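Local atomic coordinates of putative glucoamylase (Bacteroides caccae ATCC 43185, PDB entry 4QT9), a protein that probably hydrolyses glycosidic bonds in starch-like or related glucans, as a putative glucoamylase built on an alpha/alpha toroid. Residues A[200-203]-A[204-208]; A[208-211]-A[212-215]; A[222-225]-A[226-229]; A[418-421]-A[422-426]. All blocks are in the same frame, centred on the assembly; numbering follows the deposited sequence.

Contact 1 of 4, residues A[200-203]-A[204-208]; sequences FPIH and GYNEC
An Asx turn at N206, in the loop that leads into helix 209-217 of this alpha/alpha-toroid protein, holds the chain where N206 and C208 meet I202. OD1 of N206 accepts the backbone N of C208 at 3.1 Å, with the donor tilted 31° from the carbonyl plane. The amide can fold over its own chain because CG lies between the backbone N and the carbonyl carbon (chi1 61°). I202, which has two conformers, in one of them crosses the N206 side chain at about a right angle. In that conformer its branch methyl CG2 sits 4.0 Å from N206 ND2 and 3.9 Å from CB of C208, while W232 of helix 225-232 touches all three residues. With an alanine here in place of N206, C208 N would probably lose its side-chain acceptor, and a gap would be likely to open beside the I202 methyl. The N206 side chain is about 4 Å from a bound acetate, probably a crystallisation additive. Between the two halves the chain passes through a cis peptide joining G204 to Y205. The H203 ring leads away from 204-208, and its ND1 is hydrogen-bonded to the carbonyl O of G231.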
ATOM      1  N   PHE A 200      -2.535  18.830  -8.134  1.00 31.24           N
ATOM      2  CA  PHE A 200      -1.484  17.829  -8.246  1.00 30.29           C
ATOM      3  C   PHE A 200      -1.834  16.794  -9.341  1.00 30.21           C
ATOM      4  O   PHE A 200      -2.384  15.744  -9.008  1.00 27.19           O
ATOM      5  CB  PHE A 200      -1.244  17.135  -6.893  1.00 32.37           C
ATOM      6  CG  PHE A 200       0.087  16.437  -6.738  1.00 35.44           C
ATOM      7  CD1 PHE A 200       0.498  15.469  -7.647  1.00 38.78           C
ATOM      8  CD2 PHE A 200       0.910  16.710  -5.653  1.00 40.73           C
ATOM      9  CE1 PHE A 200       1.729  14.825  -7.509  1.00 40.06           C
ATOM     10  CE2 PHE A 200       2.138  16.055  -5.509  1.00 44.16           C
ATOM     11  CZ  PHE A 200       2.533  15.110  -6.437  1.00 41.41           C
ATOM     12  N   PRO A 201      -1.513  17.042 -10.641  1.00 27.67           N
ATOM     13  CA  PRO A 201      -1.749  15.991 -11.669  1.00 26.43           C
ATOM     14  C   PRO A 201      -0.703  14.878 -11.471  1.00 28.70           C
ATOM     15  O   PRO A 201       0.452  15.206 -11.242  1.00 29.35           O
ATOM     16  CB  PRO A 201      -1.612  16.745 -12.991  1.00 28.78           C
ATOM     17  CG  PRO A 201      -0.767  17.937 -12.677  1.00 33.47           C
ATOM     18  CD  PRO A 201      -0.814  18.220 -11.203  1.00 28.86           C
ATOM     19  N   ILE A 202      -1.083  13.585 -11.498  1.00 22.92           N
ATOM     20  CA  ILE A 202      -0.114  12.526 -11.177  0.50 20.97           C
ATOM     21  C   ILE A 202       0.628  11.979 -12.406  1.00 24.93           C
ATOM     22  O   ILE A 202       0.038  11.381 -13.322  1.00 25.17           O
ATOM     23  CB  ILE A 202      -0.775  11.395 -10.340  0.50 22.24           C
ATOM     24  CG1 ILE A 202      -1.207  11.942  -8.974  0.50 21.96           C
ATOM     25  CG2 ILE A 202       0.150  10.183 -10.168  0.50 21.19           C
ATOM     26  CD1 ILE A 202      -2.469  11.337  -8.447  0.50 22.51           C
ATOM     27  N   HIS A 203       1.958  12.156 -12.382  1.00 22.14           N
ATOM     28  CA  HIS A 203       2.844  11.679 -13.430  1.00 22.95           C
ATOM     29  C   HIS A 203       3.730  10.576 -12.852  1.00 27.03           C
ATOM     30  O   HIS A 203       4.146  10.680 -11.702  1.00 25.76           O
ATOM     31  CB  HIS A 203       3.694  12.837 -14.015  1.00 24.70           C
ATOM     32  CG  HIS A 203       2.890  14.008 -14.513  1.00 28.01           C
ATOM     33  ND1 HIS A 203       1.972  13.874 -15.550  1.00 29.84           N
ATOM     34  CD2 HIS A 203       2.902  15.298 -14.105  1.00 29.30           C
ATOM     35  CE1 HIS A 203       1.469  15.085 -15.736  1.00 29.49           C
ATOM     36  NE2 HIS A 203       2.005  15.975 -14.892  1.00 29.67           N
ATOM     37  N   GLY A 204       4.023   9.534 -13.629  1.00 22.66           N
ATOM     38  CA  GLY A 204       4.878   8.460 -13.116  1.00 20.93           C
ATOM     39  C   GLY A 204       6.365   8.744 -13.232  1.00 24.54           C
ATOM     40  O   GLY A 204       6.747   9.697 -13.907  1.00 23.32           O
ATOM     41  N   TYR A 205       7.239   7.919 -12.618  1.00 23.18           N
ATOM     42  CA  TYR A 205       6.846   6.781 -11.796  1.00 23.11           C
ATOM     43  C   TYR A 205       6.846   7.186 -10.327  1.00 25.47           C
ATOM     44  O   TYR A 205       7.743   7.893  -9.872  1.00 24.20           O
ATOM     45  CB  TYR A 205       7.786   5.547 -12.021  1.00 24.65           C
ATOM     46  CG  TYR A 205       7.316   4.329 -11.244  1.00 25.58           C
ATOM     47  CD1 TYR A 205       6.340   3.482 -11.759  1.00 27.24           C
ATOM     48  CD2 TYR A 205       7.795   4.068  -9.962  1.00 27.08           C
ATOM     49  CE1 TYR A 205       5.846   2.410 -11.014  1.00 26.90           C
ATOM     50  CE2 TYR A 205       7.309   3.002  -9.207  1.00 27.51           C
ATOM     51  CZ  TYR A 205       6.321   2.187  -9.730  1.00 31.67           C
ATOM     52  OH  TYR A 205       5.862   1.127  -8.983  1.00 28.77           O
ATOM     53  N   ASN A 206       5.851   6.701  -9.591  1.00 21.62           N
ATOM     54  CA  ASN A 206       5.713   6.863  -8.137  1.00 22.04           C
ATOM     55  C   ASN A 206       4.819   5.706  -7.670  1.00 26.01           C
ATOM     56  O   ASN A 206       4.518   4.816  -8.454  1.00 27.13           O
ATOM     57  CB  ASN A 206       5.238   8.296  -7.689  1.00 18.59           C
ATOM     58  CG  ASN A 206       3.888   8.724  -8.211  1.00 36.76           C
ATOM     59  OD1 ASN A 206       3.033   7.909  -8.533  1.00 26.12           O
ATOM     60  ND2 ASN A 206       3.658  10.019  -8.304  1.00 31.09           N
ATOM     61  N   GLU A 207       4.385   5.705  -6.432  1.00 24.14           N
ATOM     62  CA  GLU A 207       3.570   4.622  -5.853  1.00 22.74           C
ATOM     63  C   GLU A 207       2.122   4.505  -6.434  1.00 28.36           C
ATOM     64  O   GLU A 207       1.401   3.581  -6.036  1.00 28.58           O
ATOM     65  CB  GLU A 207       3.488   4.838  -4.334  1.00 22.21           C
ATOM     66  CG  GLU A 207       2.566   5.973  -3.918  1.00 25.74           C
ATOM     67  CD  GLU A 207       3.153   7.366  -3.819  1.00 41.98           C
ATOM     68  OE1 GLU A 207       3.982   7.728  -4.680  1.00 33.48           O
ATOM     69  OE2 GLU A 207       2.758   8.114  -2.894  1.00 45.02           O
ATOM     70  N   CYS A 208       1.695   5.431  -7.326  1.00 25.32           N
ATOM     71  CA  CYS A 208       0.287   5.567  -7.761  1.00 25.40           C
ATOM     72  C   CYS A 208      -0.126   4.826  -9.042  1.00 29.03           C
ATOM     73  O   CYS A 208      -1.221   5.113  -9.501  1.00 29.80           O
ATOM     74  CB  CYS A 208      -0.075   7.047  -7.875  1.00 26.23           C
ATOM     75  SG  CYS A 208       0.412   8.035  -6.432  1.00 31.39           S
TER

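Contact 2 of 4, residues A[208-211]-A[212-215]; sequences CMIM and YILA
M211 and Y212 make the tight side of the first two turns of helix 209-217: the two side chains run next to each other in the same direction, and the selenomethionine methyl CE of M211 reaches CE2 of the Y212 ring at 3.5 Å, approaching it obliquely. The M211 chain leaves with CG anti to the backbone N (chi1 -176°) and then bends at its last torsion, which carries CE round to the ring. The Y212 hydroxyl is hydrogen-bonded outside these turns, to I202 O and L186 N. Along the backbone the spacing is that of an alpha helix. L214 N meets I210 O at 2.9 Å in a nearly straight bond (170°), A215 N meets M211 O at 3.0 Å, and M209 O takes I213 N together with a weak bond from Y212 N. The helix, probably one of those that build the alpha/alpha toroid, is set here against helices 135-152 and 225-232. The looser side is not a solvent side, since every residue of 208-215 is buried. There I213 CD1 lies 4.0 Å from CG of M209, and I213 CG2 is 4.2 Å from CD1 of I210, these two isoleucines crossing at about a right angle. An alanine in place of I213 is likely to open a gap between M209 and I210 and remove the packing on L271. I210 CG1 stands 4.2 Å from CD1 of L214, and both residues also touch F414 of helix 409-415.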
ATOM      1  N   CYS A 208       1.695   5.431  -7.326  1.00 25.32           N
ATOM      2  CA  CYS A 208       0.287   5.567  -7.761  1.00 25.40           C
ATOM      3  C   CYS A 208      -0.126   4.826  -9.042  1.00 29.03           C
ATOM      4  O   CYS A 208      -1.221   5.113  -9.501  1.00 29.80           O
ATOM      5  CB  CYS A 208      -0.075   7.047  -7.875  1.00 26.23           C
ATOM      6  SG  CYS A 208       0.412   8.035  -6.432  1.00 31.39           S
HETATM    7  N   MSE A 209       0.663   3.879  -9.605  1.00 23.61           N
HETATM    8  CA  MSE A 209       0.287   3.237 -10.874  1.00 21.29           C
HETATM    9  C   MSE A 209      -1.109   2.549 -10.848  1.00 25.64           C
HETATM   10  O   MSE A 209      -1.868   2.741 -11.794  1.00 25.67           O
HETATM   11  CB  MSE A 209       1.347   2.233 -11.369  1.00 21.67           C
HETATM   12  CG  MSE A 209       1.096   1.753 -12.812  1.00 26.50           C
HETATM   13 SE   MSE A 209       2.649   0.791 -13.499  0.75 31.88          SE
HETATM   14  CE  MSE A 209       2.296  -0.921 -12.763  1.00 28.28           C
ATOM     15  N   ILE A 210      -1.442   1.774  -9.786  1.00 23.02           N
ATOM     16  CA  ILE A 210      -2.710   1.047  -9.653  1.00 21.92           C
ATOM     17  C   ILE A 210      -3.924   2.017  -9.766  1.00 25.13           C
ATOM     18  O   ILE A 210      -5.011   1.607 -10.183  1.00 23.87           O
ATOM     19  CB  ILE A 210      -2.747   0.174  -8.342  1.00 25.51           C
ATOM     20  CG1 ILE A 210      -3.794  -0.970  -8.394  1.00 25.64           C
ATOM     21  CG2 ILE A 210      -2.925   1.008  -7.054  1.00 26.05           C
ATOM     22  CD1 ILE A 210      -3.629  -1.986  -9.604  1.00 32.22           C
HETATM   23  N   MSE A 211      -3.734   3.297  -9.422  1.00 21.06           N
HETATM   24  CA  MSE A 211      -4.819   4.288  -9.543  1.00 19.41           C
HETATM   25  C   MSE A 211      -5.229   4.482 -11.036  1.00 23.44           C
HETATM   26  O   MSE A 211      -6.415   4.557 -11.329  1.00 22.42           O
HETATM   27  CB  MSE A 211      -4.400   5.620  -8.900  1.00 19.56           C
HETATM   28  CG  MSE A 211      -5.506   6.658  -8.909  1.00 23.79           C
HETATM   29 SE   MSE A 211      -4.732   8.430  -8.717  0.75 28.83          SE
HETATM   30  CE  MSE A 211      -3.387   8.338 -10.041  1.00 25.14           C
ATOM     31  N   TYR A 212      -4.248   4.542 -11.959  1.00 20.83           N
ATOM     32  CA  TYR A 212      -4.519   4.620 -13.406  1.00 18.51           C
ATOM     33  C   TYR A 212      -5.074   3.302 -13.930  1.00 22.41           C
ATOM     34  O   TYR A 212      -5.906   3.332 -14.828  1.00 21.20           O
ATOM     35  CB  TYR A 212      -3.226   4.965 -14.178  1.00 18.74           C
ATOM     36  CG  TYR A 212      -2.949   6.447 -14.223  1.00 18.65           C
ATOM     37  CD1 TYR A 212      -3.495   7.245 -15.220  1.00 20.53           C
ATOM     38  CD2 TYR A 212      -2.174   7.061 -13.247  1.00 18.46           C
ATOM     39  CE1 TYR A 212      -3.284   8.622 -15.235  1.00 22.86           C
ATOM     40  CE2 TYR A 212      -1.976   8.442 -13.240  1.00 19.00           C
ATOM     41  CZ  TYR A 212      -2.542   9.219 -14.232  1.00 24.50           C
ATOM     42  OH  TYR A 212      -2.316  10.571 -14.273  1.00 25.02           O
ATOM     43  N   ILE A 213      -4.598   2.137 -13.422  1.00 21.27           N
ATOM     44  CA  ILE A 213      -5.125   0.832 -13.899  1.00 20.59           C
ATOM     45  C   ILE A 213      -6.623   0.715 -13.499  1.00 23.76           C
ATOM     46  O   ILE A 213      -7.444   0.383 -14.354  1.00 23.15           O
ATOM     47  CB  ILE A 213      -4.264  -0.373 -13.413  1.00 22.91           C
ATOM     48  CG1 ILE A 213      -2.914  -0.419 -14.208  1.00 23.79           C
ATOM     49  CG2 ILE A 213      -5.021  -1.714 -13.538  1.00 23.17           C
ATOM     50  CD1 ILE A 213      -1.810  -0.955 -13.450  1.00 26.33           C
ATOM     51  N   LEU A 214      -6.978   1.037 -12.241  1.00 20.07           N
ATOM     52  CA  LEU A 214      -8.384   0.996 -11.765  1.00 19.32           C
ATOM     53  C   LEU A 214      -9.245   2.073 -12.444  1.00 23.20           C
ATOM     54  O   LEU A 214     -10.398   1.810 -12.763  1.00 23.19           O
ATOM     55  CB  LEU A 214      -8.436   1.146 -10.250  1.00 19.55           C
ATOM     56  CG  LEU A 214      -7.842  -0.014  -9.466  1.00 22.91           C
ATOM     57  CD1 LEU A 214      -7.780   0.318  -8.003  1.00 23.17           C
ATOM     58  CD2 LEU A 214      -8.614  -1.327  -9.726  1.00 24.00           C
ATOM     59  N   ALA A 215      -8.669   3.257 -12.734  1.00 22.16           N
ATOM     60  CA  ALA A 215      -9.373   4.313 -13.462  1.00 23.13           C
ATOM     61  C   ALA A 215      -9.790   3.817 -14.843  1.00 25.53           C
ATOM     62  O   ALA A 215     -10.910   4.067 -15.245  1.00 25.52           O
ATOM     63  CB  ALA A 215      -8.497   5.539 -13.596  1.00 24.27           C
TER

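Contact 3 of 4, residues A[222-225]-A[226-229]; sequences GVPA and AVYH
V223 and P224 pack on V227 where the chain enters helix 225-232. The apolar part comes first. V223 and V227 cross at about a right angle, with CG2 of V223 3.9 Å from CB of V227. P224 adds its ring carbon CD, 3.8 Å from CG2 of V227; that methyl is turned this way because V227 carries CG1 anti to its backbone N (chi1 170°). The backbone bonds come next. V227 N donates to P224 O at 3.1 Å, but from well above the carbonyl plane, 53° out of it. A225 O then accepts H229 N at 3.1 Å in its carbonyl plane, and a weaker bond from Y228 N. Two rings pack within 226-229 itself: CD2 of Y228 stands 3.9 Å over the centre of the H229 ring, while CE1 of H229 lies in plane at the edge of the Y228 ring. The polar ends of both are held further off, Y228 OH by D278 and H229 ND1 by Y280. On the buried side, V227 and Y228 also touch Y212 of helix 209-217, whereas A225 and A226 are partly exposed. Because G222, V223, P224 and A225 carry no polar side-chain atoms, the helix entry is held, within 222-229, by the carbonyls of P224 and A225 and by hydrocarbon packing; beyond it, V223 O takes a bond from K426 NZ.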
ATOM      1  N   GLY A 222     -15.015   4.816 -16.194  1.00 25.32           N
ATOM      2  CA  GLY A 222     -13.685   4.518 -16.725  1.00 24.32           C
ATOM      3  C   GLY A 222     -13.112   5.657 -17.545  1.00 29.05           C
ATOM      4  O   GLY A 222     -13.853   6.431 -18.156  1.00 30.20           O
ATOM      5  N   VAL A 223     -11.789   5.792 -17.536  1.00 23.62           N
ATOM      6  CA  VAL A 223     -11.154   6.870 -18.264  1.00 22.58           C
ATOM      7  C   VAL A 223     -10.598   6.375 -19.618  1.00 27.58           C
ATOM      8  O   VAL A 223     -10.255   5.190 -19.734  1.00 27.96           O
ATOM      9  CB  VAL A 223     -10.039   7.545 -17.416  1.00 23.64           C
ATOM     10  CG1 VAL A 223     -10.602   8.090 -16.110  1.00 23.33           C
ATOM     11  CG2 VAL A 223      -8.864   6.609 -17.169  1.00 22.05           C
ATOM     12  N   PRO A 224     -10.452   7.280 -20.624  1.00 23.81           N
ATOM     13  CA  PRO A 224      -9.796   6.874 -21.898  1.00 23.23           C
ATOM     14  C   PRO A 224      -8.346   6.424 -21.680  1.00 24.25           C
ATOM     15  O   PRO A 224      -7.721   6.886 -20.730  1.00 20.36           O
ATOM     16  CB  PRO A 224      -9.811   8.149 -22.741  1.00 25.36           C
ATOM     17  CG  PRO A 224     -10.703   9.097 -22.055  1.00 30.49           C
ATOM     18  CD  PRO A 224     -10.814   8.713 -20.629  1.00 25.22           C
ATOM     19  N   ALA A 225      -7.783   5.581 -22.585  1.00 22.86           N
ATOM     20  CA  ALA A 225      -6.385   5.134 -22.476  1.00 21.96           C
ATOM     21  C   ALA A 225      -5.419   6.307 -22.542  1.00 26.19           C
ATOM     22  O   ALA A 225      -4.364   6.241 -21.913  1.00 22.69           O
ATOM     23  CB  ALA A 225      -6.048   4.129 -23.554  1.00 22.16           C
ATOM     24  N   ALA A 226      -5.804   7.399 -23.241  1.00 25.28           N
ATOM     25  CA  ALA A 226      -4.979   8.618 -23.370  1.00 25.39           C
ATOM     26  C   ALA A 226      -4.608   9.196 -21.992  1.00 27.01           C
ATOM     27  O   ALA A 226      -3.526   9.762 -21.831  1.00 25.75           O
ATOM     28  CB  ALA A 226      -5.707   9.664 -24.205  1.00 26.09           C
ATOM     29  N   VAL A 227      -5.481   9.021 -21.005  1.00 24.54           N
ATOM     30  CA  VAL A 227      -5.250   9.487 -19.624  1.00 24.56           C
ATOM     31  C   VAL A 227      -3.986   8.809 -19.069  1.00 29.28           C
ATOM     32  O   VAL A 227      -3.165   9.499 -18.466  1.00 29.14           O
ATOM     33  CB  VAL A 227      -6.494   9.282 -18.726  1.00 26.83           C
ATOM     34  CG1 VAL A 227      -6.181   9.531 -17.245  1.00 26.28           C
ATOM     35  CG2 VAL A 227      -7.631  10.178 -19.193  1.00 26.06           C
ATOM     36  N   TYR A 228      -3.798   7.492 -19.332  1.00 26.07           N
ATOM     37  CA  TYR A 228      -2.594   6.745 -18.910  1.00 24.99           C
ATOM     38  C   TYR A 228      -1.356   7.111 -19.759  1.00 28.13           C
ATOM     39  O   TYR A 228      -0.305   7.336 -19.194  1.00 27.00           O
ATOM     40  CB  TYR A 228      -2.849   5.229 -18.996  1.00 25.39           C
ATOM     41  CG  TYR A 228      -1.639   4.367 -18.691  1.00 26.41           C
ATOM     42  CD1 TYR A 228      -1.251   4.116 -17.378  1.00 28.27           C
ATOM     43  CD2 TYR A 228      -0.928   3.742 -19.711  1.00 26.40           C
ATOM     44  CE1 TYR A 228      -0.153   3.313 -17.090  1.00 29.60           C
ATOM     45  CE2 TYR A 228       0.175   2.937 -19.436  1.00 27.50           C
ATOM     46  CZ  TYR A 228       0.575   2.744 -18.123  1.00 35.91           C
ATOM     47  OH  TYR A 228       1.681   1.975 -17.842  1.00 35.45           O
ATOM     48  N   HIS A 229      -1.474   7.159 -21.098  1.00 26.41           N
ATOM     49  CA  HIS A 229      -0.359   7.425 -22.006  1.00 25.77           C
ATOM     50  C   HIS A 229       0.123   8.888 -21.963  1.00 31.96           C
ATOM     51  O   HIS A 229       1.345   9.112 -21.948  1.00 31.84           O
ATOM     52  CB  HIS A 229      -0.727   6.996 -23.428  1.00 26.79           C
ATOM     53  CG  HIS A 229      -0.798   5.505 -23.550  1.00 29.37           C
ATOM     54  ND1 HIS A 229       0.341   4.711 -23.411  1.00 30.96           N
ATOM     55  CD2 HIS A 229      -1.865   4.698 -23.705  1.00 29.91           C
ATOM     56  CE1 HIS A 229      -0.072   3.460 -23.501  1.00 29.65           C
ATOM     57  NE2 HIS A 229      -1.389   3.401 -23.688  1.00 29.77           N
TER

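Contact 4 of 4, residues A[418-421]-A[422-426]; sequences PDVQ and AGLTK
A422 opens the second half of helix 418-426 by giving its N to P418 O at 3.2 Å, its methyl resting beside that carbonyl and the next one, of D419. G423 follows with N to D419 O at 3.0 Å; having no side chain, it adds only backbone at this buried position. L424 donates to V420 O at 3.0 Å, nearly along the C=O axis. Its side chain lies next to that of V420 and points the same way, so that the leucine methyl CD1 comes to 4.1 Å from CG1 of the valine. T425 holds Q421 O twice: its backbone N donates from above the carbonyl plane at 3.2 Å, and its hydroxyl OG1 donates at 2.9 Å. That second bond is possible because OG1 sits anti to the carbonyl carbon of T425 (chi1 -54°), which swings the hydroxyl back along the helix toward the previous turn. K426 closes the helix, its N bonded to A422 O. The exposed residues P418, Q421, A422 and T425 take the outer face of the helix. Its inner face meets helix 409-415, V420 touching F414 and L424 touching M415. Toward the two ends D419 OD2 bonds W170 NE1, and the K426 chain, bent at chi3 (-88°), carries NZ to A216 O and to the loop at V223, in the link between helices 209-217 and 225-232.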
ATOM      1  N   PRO A 418     -12.918  -9.414 -13.519  1.00 24.10           N
ATOM      2  CA  PRO A 418     -13.113  -9.114 -14.952  1.00 24.82           C
ATOM      3  C   PRO A 418     -12.918  -7.646 -15.327  1.00 29.13           C
ATOM      4  O   PRO A 418     -12.431  -7.401 -16.418  1.00 28.70           O
ATOM      5  CB  PRO A 418     -14.546  -9.557 -15.251  1.00 27.04           C
ATOM      6  CG  PRO A 418     -14.989 -10.309 -14.048  1.00 31.94           C
ATOM      7  CD  PRO A 418     -14.149  -9.943 -12.896  1.00 26.61           C
ATOM      8  N   ASP A 419     -13.222  -6.687 -14.436  1.00 25.15           N
ATOM      9  CA  ASP A 419     -13.008  -5.265 -14.756  1.00 24.42           C
ATOM     10  C   ASP A 419     -11.519  -4.919 -14.768  1.00 26.66           C
ATOM     11  O   ASP A 419     -11.064  -4.108 -15.589  1.00 24.90           O
ATOM     12  CB  ASP A 419     -13.743  -4.356 -13.759  1.00 25.33           C
ATOM     13  CG  ASP A 419     -15.250  -4.458 -13.844  1.00 31.54           C
ATOM     14  OD1 ASP A 419     -15.761  -4.816 -14.936  1.00 32.46           O
ATOM     15  OD2 ASP A 419     -15.925  -4.198 -12.812  1.00 29.68           O
ATOM     16  N   VAL A 420     -10.764  -5.535 -13.851  1.00 21.48           N
ATOM     17  CA  VAL A 420      -9.327  -5.336 -13.766  1.00 19.79           C
ATOM     18  C   VAL A 420      -8.687  -5.871 -15.032  1.00 23.59           C
ATOM     19  O   VAL A 420      -7.835  -5.194 -15.607  1.00 24.16           O
ATOM     20  CB  VAL A 420      -8.716  -5.958 -12.478  1.00 21.94           C
ATOM     21  CG1 VAL A 420      -7.176  -5.867 -12.517  1.00 21.81           C
ATOM     22  CG2 VAL A 420      -9.245  -5.238 -11.248  1.00 21.37           C
ATOM     23  N   GLN A 421      -9.116  -7.058 -15.488  1.00 22.14           N
ATOM     24  CA  GLN A 421      -8.570  -7.692 -16.699  1.00 24.44           C
ATOM     25  C   GLN A 421      -8.839  -6.851 -17.958  1.00 28.36           C
ATOM     26  O   GLN A 421      -7.999  -6.809 -18.850  1.00 28.06           O
ATOM     27  CB  GLN A 421      -9.139  -9.101 -16.886  1.00 27.36           C
ATOM     28  CG  GLN A 421      -8.741 -10.060 -15.775  1.00 41.75           C
ATOM     29  CD  GLN A 421      -8.766 -11.494 -16.226  1.00 72.17           C
ATOM     30  OE1 GLN A 421      -8.075 -11.884 -17.175  1.00 79.66           O
ATOM     31  NE2 GLN A 421      -9.528 -12.322 -15.534  1.00 54.07           N
ATOM     32  N   ALA A 422      -9.991  -6.174 -18.016  1.00 25.93           N
ATOM     33  CA  ALA A 422     -10.365  -5.302 -19.140  1.00 25.02           C
ATOM     34  C   ALA A 422      -9.525  -4.018 -19.104  1.00 29.32           C
ATOM     35  O   ALA A 422      -9.143  -3.495 -20.162  1.00 26.77           O
ATOM     36  CB  ALA A 422     -11.848  -4.967 -19.072  1.00 25.28           C
ATOM     37  N   GLY A 423      -9.280  -3.512 -17.884  1.00 26.31           N
ATOM     38  CA  GLY A 423      -8.478  -2.318 -17.648  1.00 25.89           C
ATOM     39  C   GLY A 423      -7.041  -2.508 -18.088  1.00 29.68           C
ATOM     40  O   GLY A 423      -6.489  -1.661 -18.797  1.00 30.85           O
ATOM     41  N   LEU A 424      -6.438  -3.654 -17.711  1.00 24.83           N
ATOM     42  CA  LEU A 424      -5.058  -4.006 -18.071  1.00 22.55           C
ATOM     43  C   LEU A 424      -4.924  -4.119 -19.601  1.00 27.95           C
ATOM     44  O   LEU A 424      -3.990  -3.546 -20.179  1.00 26.95           O
ATOM     45  CB  LEU A 424      -4.627  -5.307 -17.365  1.00 21.48           C
ATOM     46  CG  LEU A 424      -4.363  -5.205 -15.822  1.00 24.07           C
ATOM     47  CD1 LEU A 424      -4.205  -6.574 -15.219  1.00 23.99           C
ATOM     48  CD2 LEU A 424      -3.117  -4.394 -15.517  1.00 22.59           C
ATOM     49  N   THR A 425      -5.887  -4.802 -20.256  1.00 25.08           N
ATOM     50  CA  THR A 425      -5.904  -4.931 -21.721  1.00 25.96           C
ATOM     51  C   THR A 425      -6.023  -3.558 -22.357  1.00 28.96           C
ATOM     52  O   THR A 425      -5.223  -3.261 -23.228  1.00 28.93           O
ATOM     53  CB  THR A 425      -7.016  -5.860 -22.213  1.00 30.50           C
ATOM     54  OG1 THR A 425      -6.907  -7.112 -21.542  1.00 33.74           O
ATOM     55  CG2 THR A 425      -6.953  -6.098 -23.723  1.00 31.41           C
ATOM     56  N   LYS A 426      -6.963  -2.710 -21.884  1.00 25.96           N
ATOM     57  CA  LYS A 426      -7.186  -1.332 -22.390  1.00 25.81           C
ATOM     58  C   LYS A 426      -5.891  -0.509 -22.395  1.00 27.81           C
ATOM     59  O   LYS A 426      -5.625   0.166 -23.380  1.00 26.76           O
ATOM     60  CB  LYS A 426      -8.248  -0.579 -21.535  1.00 26.70           C
ATOM     61  CG  LYS A 426      -8.703   0.749 -22.140  1.00 33.51           C
ATOM     62  CD  LYS A 426      -9.440   1.671 -21.130  1.00 44.85           C
ATOM     63  CE  LYS A 426     -10.953   1.550 -20.937  1.00 54.11           C
ATOM     64  NZ  LYS A 426     -11.494   2.502 -19.877  1.00 28.51           N
TER

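Contacts 1 to 3 follow one another along the chain, and contact 4 comes back from near its C-terminus to touch contacts 2 and 3. Contact 1 passes into contact 2 through C208, and the bond of Y212 OH with I202 O, 2.7 Å long, is a second join. Contact 2 joins contact 3 where V223 N meets A215 O at 3.0 Å, and meets contact 4 where CG2 of I213 packs on CD2 of L424 at 3.8 Å. K426 NZ, 3.0 Å from V223 O, ties contact 4 to contact 3. Contacts 1 and 4 do not touch, their centres about 20 Å apart. The acetate, about 4 Å from N206 and 5 Å from C208, may mark a pocket.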